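Local structure of gala protein type 1, 3 or 4 (Legionella pneumophila subsp. pneumophila, 4XA9) at residues L117-A122 against L140-L145; I164-A169 against L188-L193; S71-H76 against T95-F100. The protein is a leucine-rich repeat protein that probably binds small GTPases and may stimulate their GTP hydrolysis. One frame throughout, in Å; residues are numbered along the deposited sequence. Where two conformers were deposited one is given.

Contact 1 of 3, residues L117-A122 against L140-L145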
ATOM      1  N   LEU A 117       1.468 -20.173 -14.010  1.00 27.32           N
ATOM      2  CA  LEU A 117       1.749 -19.217 -12.941  1.00 28.11           C
ATOM      3  C   LEU A 117       2.381 -19.829 -11.694  1.00 29.49           C
ATOM      4  O   LEU A 117       1.864 -20.789 -11.121  1.00 31.09           O
ATOM      5  CB  LEU A 117       0.474 -18.485 -12.529  1.00 29.37           C
ATOM      6  CG  LEU A 117       0.042 -17.303 -13.392  1.00 28.54           C
ATOM      7  CD1 LEU A 117      -1.098 -16.550 -12.712  1.00 23.91           C
ATOM      8  CD2 LEU A 117       1.224 -16.381 -13.691  1.00 22.34           C
ATOM      9  N   ILE A 118       3.493 -19.242 -11.271  1.00 25.70           N
ATOM     10  CA  ILE A 118       4.161 -19.636 -10.037  1.00 23.96           C
ATOM     11  C   ILE A 118       3.908 -18.612  -8.927  1.00 22.46           C
ATOM     12  O   ILE A 118       3.677 -18.975  -7.771  1.00 21.52           O
ATOM     13  CB  ILE A 118       5.681 -19.781 -10.239  1.00 28.18           C
ATOM     14  CG1 ILE A 118       5.985 -20.697 -11.424  1.00 31.35           C
ATOM     15  CG2 ILE A 118       6.328 -20.331  -8.984  1.00 33.39           C
ATOM     16  CD1 ILE A 118       7.468 -20.812 -11.733  1.00 32.58           C
ATOM     17  N   THR A 119       3.952 -17.331  -9.286  1.00 18.70           N
ATOM     18  CA  THR A 119       3.772 -16.250  -8.321  1.00 19.62           C
ATOM     19  C   THR A 119       2.735 -15.240  -8.794  1.00 21.52           C
ATOM     20  O   THR A 119       2.799 -14.765  -9.926  1.00 22.19           O
ATOM     21  CB  THR A 119       5.092 -15.512  -8.058  1.00 20.31           C
ATOM     22  OG1 THR A 119       6.027 -16.401  -7.440  1.00 22.00           O
ATOM     23  CG2 THR A 119       4.873 -14.311  -7.162  1.00 21.09           C
ATOM     24  N   LEU A 120       1.784 -14.914  -7.924  1.00 20.33           N
ATOM     25  CA  LEU A 120       0.748 -13.944  -8.263  1.00 16.79           C
ATOM     26  C   LEU A 120       0.598 -12.859  -7.202  1.00 17.43           C
ATOM     27  O   LEU A 120       0.316 -13.141  -6.031  1.00 15.48           O
ATOM     28  CB  LEU A 120      -0.599 -14.646  -8.473  1.00 17.20           C
ATOM     29  CG  LEU A 120      -1.795 -13.729  -8.768  1.00 16.46           C
ATOM     30  CD1 LEU A 120      -1.595 -12.986 -10.083  1.00 17.05           C
ATOM     31  CD2 LEU A 120      -3.104 -14.499  -8.782  1.00 19.85           C
ATOM     32  N   TYR A 121       0.791 -11.615  -7.622  1.00 18.21           N
ATOM     33  CA  TYR A 121       0.472 -10.461  -6.789  1.00 15.30           C
ATOM     34  C   TYR A 121      -0.845  -9.904  -7.286  1.00 16.67           C
ATOM     35  O   TYR A 121      -0.973  -9.573  -8.470  1.00 18.51           O
ATOM     36  CB  TYR A 121       1.563  -9.388  -6.856  1.00 18.01           C
ATOM     37  CG  TYR A 121       2.947  -9.883  -6.502  1.00 18.26           C
ATOM     38  CD1 TYR A 121       3.398  -9.859  -5.195  1.00 16.47           C
ATOM     39  CD2 TYR A 121       3.802 -10.377  -7.484  1.00 22.15           C
ATOM     40  CE1 TYR A 121       4.658 -10.311  -4.865  1.00 19.15           C
ATOM     41  CE2 TYR A 121       5.071 -10.832  -7.167  1.00 24.02           C
ATOM     42  CZ  TYR A 121       5.492 -10.795  -5.854  1.00 22.22           C
ATOM     43  OH  TYR A 121       6.748 -11.245  -5.524  1.00 23.26           O
ATOM     44  N   ALA A 122      -1.833  -9.813  -6.403  1.00 10.99           N
ATOM     45  CA  ALA A 122      -3.152  -9.363  -6.823  1.00 13.71           C
ATOM     46  C   ALA A 122      -3.804  -8.543  -5.728  1.00 17.63           C
ATOM     47  O   ALA A 122      -4.989  -8.711  -5.440  1.00 16.18           O
ATOM     48  CB  ALA A 122      -4.039 -10.561  -7.199  1.00 12.25           C
ATOM     49  N   LEU A 140      -0.273 -22.263  -7.717  1.00 26.45           N
ATOM     50  CA  LEU A 140       0.565 -21.146  -7.291  1.00 24.66           C
ATOM     51  C   LEU A 140       1.426 -21.498  -6.085  1.00 24.65           C
ATOM     52  O   LEU A 140       0.961 -22.147  -5.148  1.00 28.71           O
ATOM     53  CB  LEU A 140      -0.306 -19.924  -6.973  1.00 23.34           C
ATOM     54  CG  LEU A 140      -0.917 -19.241  -8.200  1.00 22.45           C
ATOM     55  CD1 LEU A 140      -2.063 -18.320  -7.804  1.00 20.32           C
ATOM     56  CD2 LEU A 140       0.162 -18.465  -8.955  1.00 23.34           C
ATOM     57  N   LYS A 141       2.687 -21.080  -6.122  1.00 20.60           N
ATOM     58  CA  LYS A 141       3.578 -21.258  -4.985  1.00 21.37           C
ATOM     59  C   LYS A 141       3.539 -20.046  -4.057  1.00 20.92           C
ATOM     60  O   LYS A 141       3.732 -20.177  -2.848  1.00 21.99           O
ATOM     61  CB  LYS A 141       5.009 -21.516  -5.460  1.00 26.48           C
ATOM     62  CG  LYS A 141       5.166 -22.839  -6.192  1.00 34.47           C
ATOM     63  CD  LYS A 141       6.629 -23.217  -6.327  1.00 42.52           C
ATOM     64  CE  LYS A 141       6.781 -24.619  -6.896  1.00 50.55           C
ATOM     65  NZ  LYS A 141       8.167 -25.142  -6.716  1.00 53.97           N
ATOM     66  N   LYS A 142       3.278 -18.872  -4.627  1.00 15.96           N
ATOM     67  CA  LYS A 142       3.194 -17.639  -3.849  1.00 17.43           C
ATOM     68  C   LYS A 142       2.019 -16.777  -4.297  1.00 17.53           C
ATOM     69  O   LYS A 142       1.840 -16.543  -5.493  1.00 19.50           O
ATOM     70  CB  LYS A 142       4.490 -16.834  -3.968  1.00 16.66           C
ATOM     71  CG  LYS A 142       4.414 -15.449  -3.317  1.00 18.65           C
ATOM     72  CD  LYS A 142       5.737 -14.696  -3.424  1.00 21.80           C
ATOM     73  CE  LYS A 142       5.636 -13.321  -2.766  1.00 27.16           C
ATOM     74  NZ  LYS A 142       6.935 -12.589  -2.799  1.00 27.93           N
ATOM     75  N   ILE A 143       1.223 -16.311  -3.339  1.00 18.07           N
ATOM     76  CA  ILE A 143       0.124 -15.390  -3.622  1.00 16.66           C
ATOM     77  C   ILE A 143       0.124 -14.236  -2.619  1.00 18.56           C
ATOM     78  O   ILE A 143       0.232 -14.448  -1.405  1.00 18.04           O
ATOM     79  CB  ILE A 143      -1.271 -16.071  -3.563  1.00 19.70           C
ATOM     80  CG1 ILE A 143      -1.213 -17.529  -4.024  1.00 20.10           C
ATOM     81  CG2 ILE A 143      -2.279 -15.307  -4.427  1.00 20.66           C
ATOM     82  CD1 ILE A 143      -2.586 -18.197  -4.050  1.00 21.35           C
ATOM     83  N   ASP A 144      -0.001 -13.018  -3.135  1.00 16.72           N
ATOM     84  CA  ASP A 144      -0.165 -11.833  -2.308  1.00 16.41           C
ATOM     85  C   ASP A 144      -1.556 -11.275  -2.562  1.00 17.60           C
ATOM     86  O   ASP A 144      -1.868 -10.853  -3.681  1.00 17.19           O
ATOM     87  CB  ASP A 144       0.916 -10.795  -2.622  1.00 19.56           C
ATOM     88  CG  ASP A 144       0.962  -9.652  -1.605  1.00 25.77           C
ATOM     89  OD1 ASP A 144      -0.101  -9.290  -1.047  1.00 25.62           O
ATOM     90  OD2 ASP A 144       2.065  -9.102  -1.376  1.00 24.21           O
ATOM     91  N   LEU A 145      -2.390 -11.273  -1.526  1.00 19.01           N
ATOM     92  CA  LEU A 145      -3.788 -10.881  -1.669  1.00 20.31           C
ATOM     93  C   LEU A 145      -4.203  -9.732  -0.751  1.00 17.87           C
ATOM     94  O   LEU A 145      -5.383  -9.598  -0.433  1.00 18.06           O
ATOM     95  CB  LEU A 145      -4.697 -12.087  -1.405  1.00 21.02           C
ATOM     96  CG  LEU A 145      -4.597 -13.199  -2.441  1.00 17.54           C
ATOM     97  CD1 LEU A 145      -5.346 -14.450  -1.991  1.00 16.86           C
ATOM     98  CD2 LEU A 145      -5.122 -12.691  -3.787  1.00 16.56           C
TER
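The ring of Tyr121 is met obliquely by Lys142 and Asp144. Asp144 CB lies 3.7 Å from Tyr121 CD1, and its carboxylate plane is turned 50° from the ring. Lys142 CE comes to 3.8 Å from Tyr121 CE1. The lysine reaches the phenol through a fully extended chain, with CG anti to the backbone N (chi1 173°). Its NZ then donates a hydrogen bond of 3.0 Å to Tyr121 OH. On the way the same chain passes the methyl of Thr119, with Lys142 CD 3.9 Å from Thr119 CG2. The Tyr121 ring also stacks on a polar side chain of another protein chain, so this face of the sheet is in use at an interface. Leu120 and Leu140 meet on the other face. Leu140 CD2 is 3.6 Å from Leu117 CB and also touches Leu120 CB, and Leu135 of helix 129-135 covers Leu140. The backbones run parallel. Ile118 O accepts from both Lys141 N and Lys142 N, and Leu120 N is 2.9 Å from its acceptor Lys142 O. Asp144 N bonds to Leu120 O, and Ala122 N to Asp144 O. Strand 119-121, helix 129-135 and strand 142-144 form a beta-alpha-beta unit, the arrangement typical of a leucine-rich repeat solenoid whose parallel strands line one side and helices the other.

Contact 2 of 3, residues I164-A169 against L188-L193; sequences IKELIA and LTLLIL
Strands 166-168 and 190-192 run parallel, their axes 4.9 Å apart at 7°, and are joined by the bonds Leu167 N to Leu190 O, Ile192 N to Leu167 O and Ala169 N to Ile192 O. At the start of the pair Lys165 O takes Thr189 N at 2.9 Å, with a weak second bond from Leu190 N. Ile168 carries the face it shares with Glu166, Leu190 and Ile192. Its CD1 rests against two side chains of the partner strand, 3.5 Å from Leu190 CD2 and 3.6 Å from Ile192 CD1. The first of these is tighter than usual carbon packing. Ile168 CG1 is anti to the carbonyl carbon (chi1 -35°) and chi2 is -70°, which bends CD1 back toward the partner strand. Ile168 and Ile192 lie alongside each other and point the same way. Glu166 crosses Leu190, with its CG 3.8 Å from Leu190 CB. On the face of Leu167 and Leu191, toward helix 176-184, Leu188 CD2 packs 3.8 Å from Ile164 CG2 and also reaches Leu167 CB. Leu191 CD1 approaches Leu167 CB at 4.0 Å. Leu182 of helix 176-184 covers Leu167, Leu188 and Leu191. Ile168 and Ile192 also pack against another protein chain. The side-chain contact is largely apolar: Leu167, Leu188 and Leu191 pack toward the helix, and Ile168 and Ile192 present an apolar surface to that other chain.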
ATOM      1  N   ILE A 164       0.800 -23.873  -2.161  1.00 21.19           N
ATOM      2  CA  ILE A 164       1.228 -22.545  -1.732  1.00 24.30           C
ATOM      3  C   ILE A 164       2.304 -22.595  -0.652  1.00 24.85           C
ATOM      4  O   ILE A 164       2.101 -23.183   0.411  1.00 29.87           O
ATOM      5  CB  ILE A 164       0.048 -21.716  -1.208  1.00 25.85           C
ATOM      6  CG1 ILE A 164      -1.097 -21.724  -2.215  1.00 28.28           C
ATOM      7  CG2 ILE A 164       0.491 -20.279  -0.916  1.00 24.85           C
ATOM      8  CD1 ILE A 164      -2.314 -20.950  -1.744  1.00 31.90           C
ATOM      9  N   LYS A 165       3.443 -21.962  -0.926  1.00 22.40           N
ATOM     10  CA  LYS A 165       4.544 -21.892   0.034  1.00 21.34           C
ATOM     11  C   LYS A 165       4.573 -20.534   0.728  1.00 22.05           C
ATOM     12  O   LYS A 165       5.008 -20.412   1.873  1.00 21.79           O
ATOM     13  CB  LYS A 165       5.884 -22.150  -0.657  1.00 21.84           C
ATOM     14  CG  LYS A 165       6.054 -23.569  -1.168  1.00 27.28           C
ATOM     15  CD  LYS A 165       6.156 -24.552  -0.017  1.00 36.11           C
ATOM     16  CE  LYS A 165       6.301 -25.979  -0.518  1.00 44.38           C
ATOM     17  NZ  LYS A 165       5.097 -26.435  -1.270  1.00 47.79           N
ATOM     18  N   GLU A 166       4.116 -19.507   0.024  1.00 19.00           N
ATOM     19  CA  GLU A 166       4.109 -18.168   0.587  1.00 22.45           C
ATOM     20  C   GLU A 166       2.766 -17.490   0.368  1.00 22.12           C
ATOM     21  O   GLU A 166       2.294 -17.374  -0.758  1.00 21.57           O
ATOM     22  CB  GLU A 166       5.240 -17.337  -0.017  1.00 28.30           C
ATOM     23  CG  GLU A 166       6.614 -17.903   0.298  1.00 34.45           C
ATOM     24  CD  GLU A 166       7.735 -17.156  -0.377  1.00 43.18           C
ATOM     25  OE1 GLU A 166       7.670 -16.966  -1.610  1.00 47.23           O
ATOM     26  OE2 GLU A 166       8.681 -16.755   0.331  1.00 47.80           O
ATOM     27  N   LEU A 167       2.152 -17.045   1.457  1.00 19.99           N
ATOM     28  CA  LEU A 167       0.860 -16.388   1.384  1.00 20.68           C
ATOM     29  C   LEU A 167       0.890 -15.040   2.119  1.00 21.75           C
ATOM     30  O   LEU A 167       1.208 -14.968   3.305  1.00 20.91           O
ATOM     31  CB  LEU A 167      -0.229 -17.304   1.962  1.00 18.74           C
ATOM     32  CG  LEU A 167      -1.648 -16.747   1.982  1.00 23.45           C
ATOM     33  CD1 LEU A 167      -2.088 -16.378   0.576  1.00 20.53           C
ATOM     34  CD2 LEU A 167      -2.614 -17.752   2.600  1.00 27.61           C
ATOM     35  N   ILE A 168       0.573 -13.976   1.392  1.00 20.49           N
ATOM     36  CA  ILE A 168       0.469 -12.634   1.953  1.00 19.44           C
ATOM     37  C   ILE A 168      -0.993 -12.240   1.880  1.00 20.37           C
ATOM     38  O   ILE A 168      -1.565 -12.170   0.788  1.00 20.16           O
ATOM     39  CB  ILE A 168       1.327 -11.590   1.175  1.00 22.10           C
ATOM     40  CG1 ILE A 168       2.617 -12.217   0.651  1.00 29.82           C
ATOM     41  CG2 ILE A 168       1.615 -10.344   2.021  1.00 17.94           C
ATOM     42  CD1 ILE A 168       3.586 -12.548   1.710  1.00 32.77           C
ATOM     43  N   ALA A 169      -1.606 -11.989   3.031  1.00 17.10           N
ATOM     44  CA  ALA A 169      -3.027 -11.677   3.064  1.00 19.21           C
ATOM     45  C   ALA A 169      -3.353 -10.709   4.198  1.00 20.02           C
ATOM     46  O   ALA A 169      -4.150 -11.021   5.086  1.00 16.97           O
ATOM     47  CB  ALA A 169      -3.845 -12.960   3.196  1.00 15.55           C
ATOM     48  N   LEU A 188       3.118 -23.971   4.147  1.00 25.58           N
ATOM     49  CA  LEU A 188       3.515 -22.562   4.185  1.00 24.77           C
ATOM     50  C   LEU A 188       4.808 -22.343   4.964  1.00 26.07           C
ATOM     51  O   LEU A 188       4.954 -22.811   6.094  1.00 28.10           O
ATOM     52  CB  LEU A 188       2.405 -21.711   4.805  1.00 25.51           C
ATOM     53  CG  LEU A 188       1.088 -21.576   4.043  1.00 25.07           C
ATOM     54  CD1 LEU A 188       0.089 -20.813   4.902  1.00 25.08           C
ATOM     55  CD2 LEU A 188       1.308 -20.861   2.714  1.00 22.55           C
ATOM     56  N   THR A 189       5.742 -21.627   4.350  1.00 22.13           N
ATOM     57  CA  THR A 189       6.994 -21.269   5.008  0.82 22.67           C
ATOM     58  C   THR A 189       7.017 -19.784   5.349  1.00 20.62           C
ATOM     59  O   THR A 189       7.797 -19.340   6.182  1.00 22.36           O
ATOM     60  CB  THR A 189       8.212 -21.597   4.128  0.82 25.04           C
ATOM     61  OG1 THR A 189       8.140 -20.844   2.910  0.82 26.09           O
ATOM     62  CG2 THR A 189       8.251 -23.081   3.804  0.82 24.51           C
ATOM     63  N   LEU A 190       6.151 -19.024   4.695  1.00 21.78           N
ATOM     64  CA  LEU A 190       6.020 -17.596   4.939  1.00 20.66           C
ATOM     65  C   LEU A 190       4.539 -17.245   4.941  1.00 21.54           C
ATOM     66  O   LEU A 190       3.817 -17.554   3.998  1.00 24.12           O
ATOM     67  CB  LEU A 190       6.788 -16.788   3.882  1.00 25.20           C
ATOM     68  CG  LEU A 190       6.962 -15.277   4.069  1.00 26.22           C
ATOM     69  CD1 LEU A 190       8.218 -14.774   3.375  1.00 27.76           C
ATOM     70  CD2 LEU A 190       5.767 -14.548   3.523  1.00 27.41           C
ATOM     71  N   LEU A 191       4.085 -16.615   6.013  1.00 18.62           N
ATOM     72  CA  LEU A 191       2.689 -16.216   6.119  1.00 19.96           C
ATOM     73  C   LEU A 191       2.597 -14.819   6.713  1.00 19.90           C
ATOM     74  O   LEU A 191       3.172 -14.531   7.762  1.00 16.19           O
ATOM     75  CB  LEU A 191       1.904 -17.229   6.964  1.00 18.71           C
ATOM     76  CG  LEU A 191       0.415 -16.996   7.248  1.00 17.89           C
ATOM     77  CD1 LEU A 191      -0.400 -16.927   5.961  1.00 16.61           C
ATOM     78  CD2 LEU A 191      -0.108 -18.102   8.160  1.00 14.46           C
ATOM     79  N   ILE A 192       1.890 -13.939   6.019  1.00 20.81           N
ATOM     80  CA  ILE A 192       1.716 -12.575   6.486  1.00 18.88           C
ATOM     81  C   ILE A 192       0.232 -12.279   6.603  1.00 19.46           C
ATOM     82  O   ILE A 192      -0.502 -12.366   5.614  1.00 20.75           O
ATOM     83  CB  ILE A 192       2.395 -11.568   5.543  1.00 19.86           C
ATOM     84  CG1 ILE A 192       3.910 -11.824   5.516  1.00 18.91           C
ATOM     85  CG2 ILE A 192       2.075 -10.131   5.965  1.00 17.88           C
ATOM     86  CD1 ILE A 192       4.709 -10.834   4.656  1.00 21.97           C
ATOM     87  N   LEU A 193      -0.198 -11.947   7.818  1.00 16.04           N
ATOM     88  CA  LEU A 193      -1.603 -11.699   8.118  1.00 18.08           C
ATOM     89  C   LEU A 193      -1.776 -10.447   8.963  1.00 20.66           C
ATOM     90  O   LEU A 193      -2.454 -10.471   9.994  1.00 21.37           O
ATOM     91  CB  LEU A 193      -2.225 -12.897   8.848  1.00 17.14           C
ATOM     92  CG  LEU A 193      -2.413 -14.183   8.036  1.00 20.36           C
ATOM     93  CD1 LEU A 193      -2.787 -15.349   8.942  1.00 22.15           C
ATOM     94  CD2 LEU A 193      -3.475 -13.982   6.958  1.00 18.32           C
TER
HETATM   95  O   HOH W   1      10.003 -18.419   2.916  1.00 36.50           O

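Contact 3 of 3, residues S71-H76 against T95-F100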
ATOM      1  N   SER A  71       8.115 -12.282 -16.520  1.00 16.19           N
ATOM      2  CA  SER A  71       7.800 -11.554 -15.304  1.00 17.09           C
ATOM      3  C   SER A  71       7.160 -10.236 -15.691  1.00 17.32           C
ATOM      4  O   SER A  71       7.802  -9.390 -16.317  1.00 15.42           O
ATOM      5  CB  SER A  71       9.058 -11.321 -14.461  1.00 16.64           C
ATOM      6  OG  SER A  71       8.740 -10.628 -13.272  1.00 19.24           O
ATOM      7  N   LEU A  72       5.889 -10.080 -15.339  1.00 12.57           N
ATOM      8  CA  LEU A  72       5.125  -8.919 -15.766  1.00 14.73           C
ATOM      9  C   LEU A  72       4.494  -8.207 -14.581  1.00 14.59           C
ATOM     10  O   LEU A  72       3.742  -8.804 -13.807  1.00 15.68           O
ATOM     11  CB  LEU A  72       4.030  -9.322 -16.767  1.00 14.34           C
ATOM     12  CG  LEU A  72       3.062  -8.176 -17.098  1.00 18.40           C
ATOM     13  CD1 LEU A  72       3.777  -7.067 -17.873  1.00 18.09           C
ATOM     14  CD2 LEU A  72       1.826  -8.663 -17.855  1.00 18.17           C
ATOM     15  N   ASN A  73       4.820  -6.928 -14.434  1.00 14.02           N
ATOM     16  CA  ASN A  73       4.129  -6.053 -13.494  1.00 16.14           C
ATOM     17  C   ASN A  73       3.200  -5.127 -14.266  1.00 17.85           C
ATOM     18  O   ASN A  73       3.659  -4.199 -14.933  1.00 17.73           O
ATOM     19  CB  ASN A  73       5.124  -5.231 -12.666  1.00 15.69           C
ATOM     20  CG  ASN A  73       4.444  -4.343 -11.619  1.00 18.29           C
ATOM     21  OD1 ASN A  73       3.219  -4.192 -11.592  1.00 20.09           O
ATOM     22  ND2 ASN A  73       5.250  -3.738 -10.760  1.00 15.83           N
ATOM     23  N   ILE A  74       1.899  -5.379 -14.178  1.00 14.97           N
ATOM     24  CA  ILE A  74       0.936  -4.499 -14.820  1.00 15.74           C
ATOM     25  C   ILE A  74      -0.062  -3.982 -13.777  1.00 14.85           C
ATOM     26  O   ILE A  74      -1.222  -3.689 -14.076  1.00 16.37           O
ATOM     27  CB  ILE A  74       0.226  -5.220 -16.007  1.00 17.89           C
ATOM     28  CG1 ILE A  74      -0.444  -4.196 -16.940  1.00 18.05           C
ATOM     29  CG2 ILE A  74      -0.716  -6.325 -15.515  1.00 15.39           C
ATOM     30  CD1 ILE A  74      -0.928  -4.776 -18.256  1.00 17.47           C
ATOM     31  N   SER A  75       0.417  -3.837 -12.545  1.00 14.66           N
ATOM     32  CA  SER A  75      -0.417  -3.308 -11.471  1.00 14.96           C
ATOM     33  C   SER A  75      -0.802  -1.855 -11.747  1.00 15.51           C
ATOM     34  O   SER A  75      -0.164  -1.183 -12.543  1.00 15.42           O
ATOM     35  CB  SER A  75       0.291  -3.422 -10.112  1.00 13.22           C
ATOM     36  OG  SER A  75       1.484  -2.653 -10.056  1.00 13.91           O
ATOM     37  N   HIS A  76      -1.866  -1.400 -11.097  1.00 14.40           N
ATOM     38  CA  HIS A  76      -2.342  -0.021 -11.209  1.00 17.85           C
ATOM     39  C   HIS A  76      -2.613   0.385 -12.651  1.00 20.11           C
ATOM     40  O   HIS A  76      -2.154   1.431 -13.122  1.00 18.47           O
ATOM     41  CB  HIS A  76      -1.346   0.944 -10.567  1.00 14.91           C
ATOM     42  CG  HIS A  76      -1.160   0.721  -9.101  1.00 17.04           C
ATOM     43  ND1 HIS A  76      -1.952   1.329  -8.151  1.00 19.77           N
ATOM     44  CD2 HIS A  76      -0.278  -0.046  -8.418  1.00 17.27           C
ATOM     45  CE1 HIS A  76      -1.564   0.947  -6.948  1.00 20.09           C
ATOM     46  NE2 HIS A  76      -0.547   0.114  -7.081  1.00 16.75           N
ATOM     47  N   THR A  95       5.539 -15.193 -13.335  1.00 17.77           N
ATOM     48  CA  THR A  95       5.442 -14.250 -12.219  1.00 18.34           C
ATOM     49  C   THR A  95       4.633 -13.045 -12.659  1.00 17.99           C
ATOM     50  O   THR A  95       5.023 -12.336 -13.586  1.00 18.54           O
ATOM     51  CB  THR A  95       6.830 -13.785 -11.730  1.00 21.13           C
ATOM     52  OG1 THR A  95       7.533 -14.898 -11.166  1.00 24.61           O
ATOM     53  CG2 THR A  95       6.693 -12.700 -10.668  1.00 22.03           C
ATOM     54  N   LEU A  96       3.503 -12.819 -12.003  1.00 14.80           N
ATOM     55  CA  LEU A  96       2.555 -11.809 -12.463  1.00 16.96           C
ATOM     56  C   LEU A  96       2.072 -10.902 -11.339  1.00 16.13           C
ATOM     57  O   LEU A  96       1.685 -11.378 -10.272  1.00 16.43           O
ATOM     58  CB  LEU A  96       1.348 -12.486 -13.120  1.00 14.66           C
ATOM     59  CG  LEU A  96       0.167 -11.621 -13.570  1.00 16.58           C
ATOM     60  CD1 LEU A  96       0.572 -10.669 -14.700  1.00 14.88           C
ATOM     61  CD2 LEU A  96      -0.985 -12.515 -14.019  1.00 16.75           C
ATOM     62  N   ASP A  97       2.093  -9.598 -11.594  1.00 14.58           N
ATOM     63  CA  ASP A  97       1.488  -8.622 -10.698  1.00 16.75           C
ATOM     64  C   ASP A  97       0.318  -7.934 -11.400  1.00 19.10           C
ATOM     65  O   ASP A  97       0.518  -7.165 -12.338  1.00 19.96           O
ATOM     66  CB  ASP A  97       2.529  -7.593 -10.239  1.00 17.24           C
ATOM     67  CG  ASP A  97       2.004  -6.669  -9.155  1.00 19.50           C
ATOM     68  OD1 ASP A  97       0.782  -6.654  -8.925  1.00 23.45           O
ATOM     69  OD2 ASP A  97       2.812  -5.948  -8.535  1.00 20.47           O
ATOM     70  N   VAL A  98      -0.900  -8.213 -10.941  1.00 17.39           N
ATOM     71  CA  VAL A  98      -2.091  -7.563 -11.483  1.00 15.92           C
ATOM     72  C   VAL A  98      -2.813  -6.770 -10.401  1.00 18.21           C
ATOM     73  O   VAL A  98      -4.021  -6.544 -10.494  1.00 20.47           O
ATOM     74  CB  VAL A  98      -3.092  -8.578 -12.093  1.00 14.60           C
ATOM     75  CG1 VAL A  98      -2.550  -9.160 -13.389  1.00 15.10           C
ATOM     76  CG2 VAL A  98      -3.418  -9.684 -11.095  1.00 13.60           C
ATOM     77  N   SER A  99      -2.074  -6.363  -9.372  1.00 16.23           N
ATOM     78  CA  SER A  99      -2.661  -5.623  -8.254  1.00 16.45           C
ATOM     79  C   SER A  99      -3.347  -4.347  -8.746  1.00 19.57           C
ATOM     80  O   SER A  99      -2.924  -3.762  -9.742  1.00 18.18           O
ATOM     81  CB  SER A  99      -1.584  -5.285  -7.221  1.00 16.10           C
ATOM     82  OG  SER A  99      -0.926  -6.459  -6.772  1.00 15.99           O
ATOM     83  N   PHE A 100      -4.413  -3.939  -8.060  1.00 15.67           N
ATOM     84  CA  PHE A 100      -5.111  -2.688  -8.362  1.00 16.05           C
ATOM     85  C   PHE A 100      -5.576  -2.604  -9.815  1.00 14.40           C
ATOM     86  O   PHE A 100      -5.227  -1.665 -10.532  1.00 17.04           O
ATOM     87  CB  PHE A 100      -4.217  -1.488  -8.037  1.00 15.34           C
ATOM     88  CG  PHE A 100      -3.867  -1.376  -6.576  1.00 17.24           C
ATOM     89  CD1 PHE A 100      -2.776  -2.059  -6.054  1.00 17.44           C
ATOM     90  CD2 PHE A 100      -4.639  -0.600  -5.725  1.00 16.93           C
ATOM     91  CE1 PHE A 100      -2.457  -1.962  -4.698  1.00 20.03           C
ATOM     92  CE2 PHE A 100      -4.329  -0.499  -4.371  1.00 18.65           C
ATOM     93  CZ  PHE A 100      -3.237  -1.182  -3.859  1.00 18.71           C
TER
HETATM   94  O   HOH W   2       2.202  -3.681  -7.571  1.00 25.83           O
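Two successive turns of the leucine-rich repeat solenoid meet here, and His76 stacks on Phe100 where both segments leave the sheet. The rings form an offset stack, centroids 4.1 Å apart and planes at 14°. His76 CE1 lies over one Phe100 face, 3.3 Å from Phe100 CG. Phe100 CB also makes a CH-pi contact over the imidazole. An aromatic side chain of another protein chain meets His76 edge-to-face. Strands 71-73 and 95-97 pair in parallel, with Leu72 N bonded to Thr95 O and Asp97 N to Leu72 O. Beyond them Ile74 N binds Asp97 O, and His76 N binds Ser99 O. Each segment makes an Asx turn in the same place, so the repeat reproduces its geometry. Asn73 OD1 accepts from Ser75 N and from Ser75 OG at 2.8 Å, the hydroxyl on a lone pair in the amide plane. Asp97 OD1 takes Ser99 N and, from the syn side but 24° out of the carboxylate plane, Ser99 OG. The amide and carboxylate lie side by side, planes 12° apart. A polar side chain of another protein chain bonds Asp97 OD2. On the opposite face Leu72 CD2 touches Leu96 CD1 at 3.9 Å, with Leu87 of helix 80-87 against both leucines.

The three contacts follow one another along the chain in the order contact 3, contact 1, contact 2, each closing before the next opens. All lie in one sheet, and their six strands are consecutive in it, from 71-73 to 190-192. Contact 1 sits in the middle, its centre about 10 Å from the centre of each of the others. Contacts 2 and 3 are about 18 Å apart between centres and do not touch. Strand 95-97 neighbours 119-121, and 142-144 neighbours 166-168. Helices 80-87, 129-135 and 176-184 each bridge one contact. The stacked units thus build a continuous strand-lined surface, where all three contacts meet another protein chain.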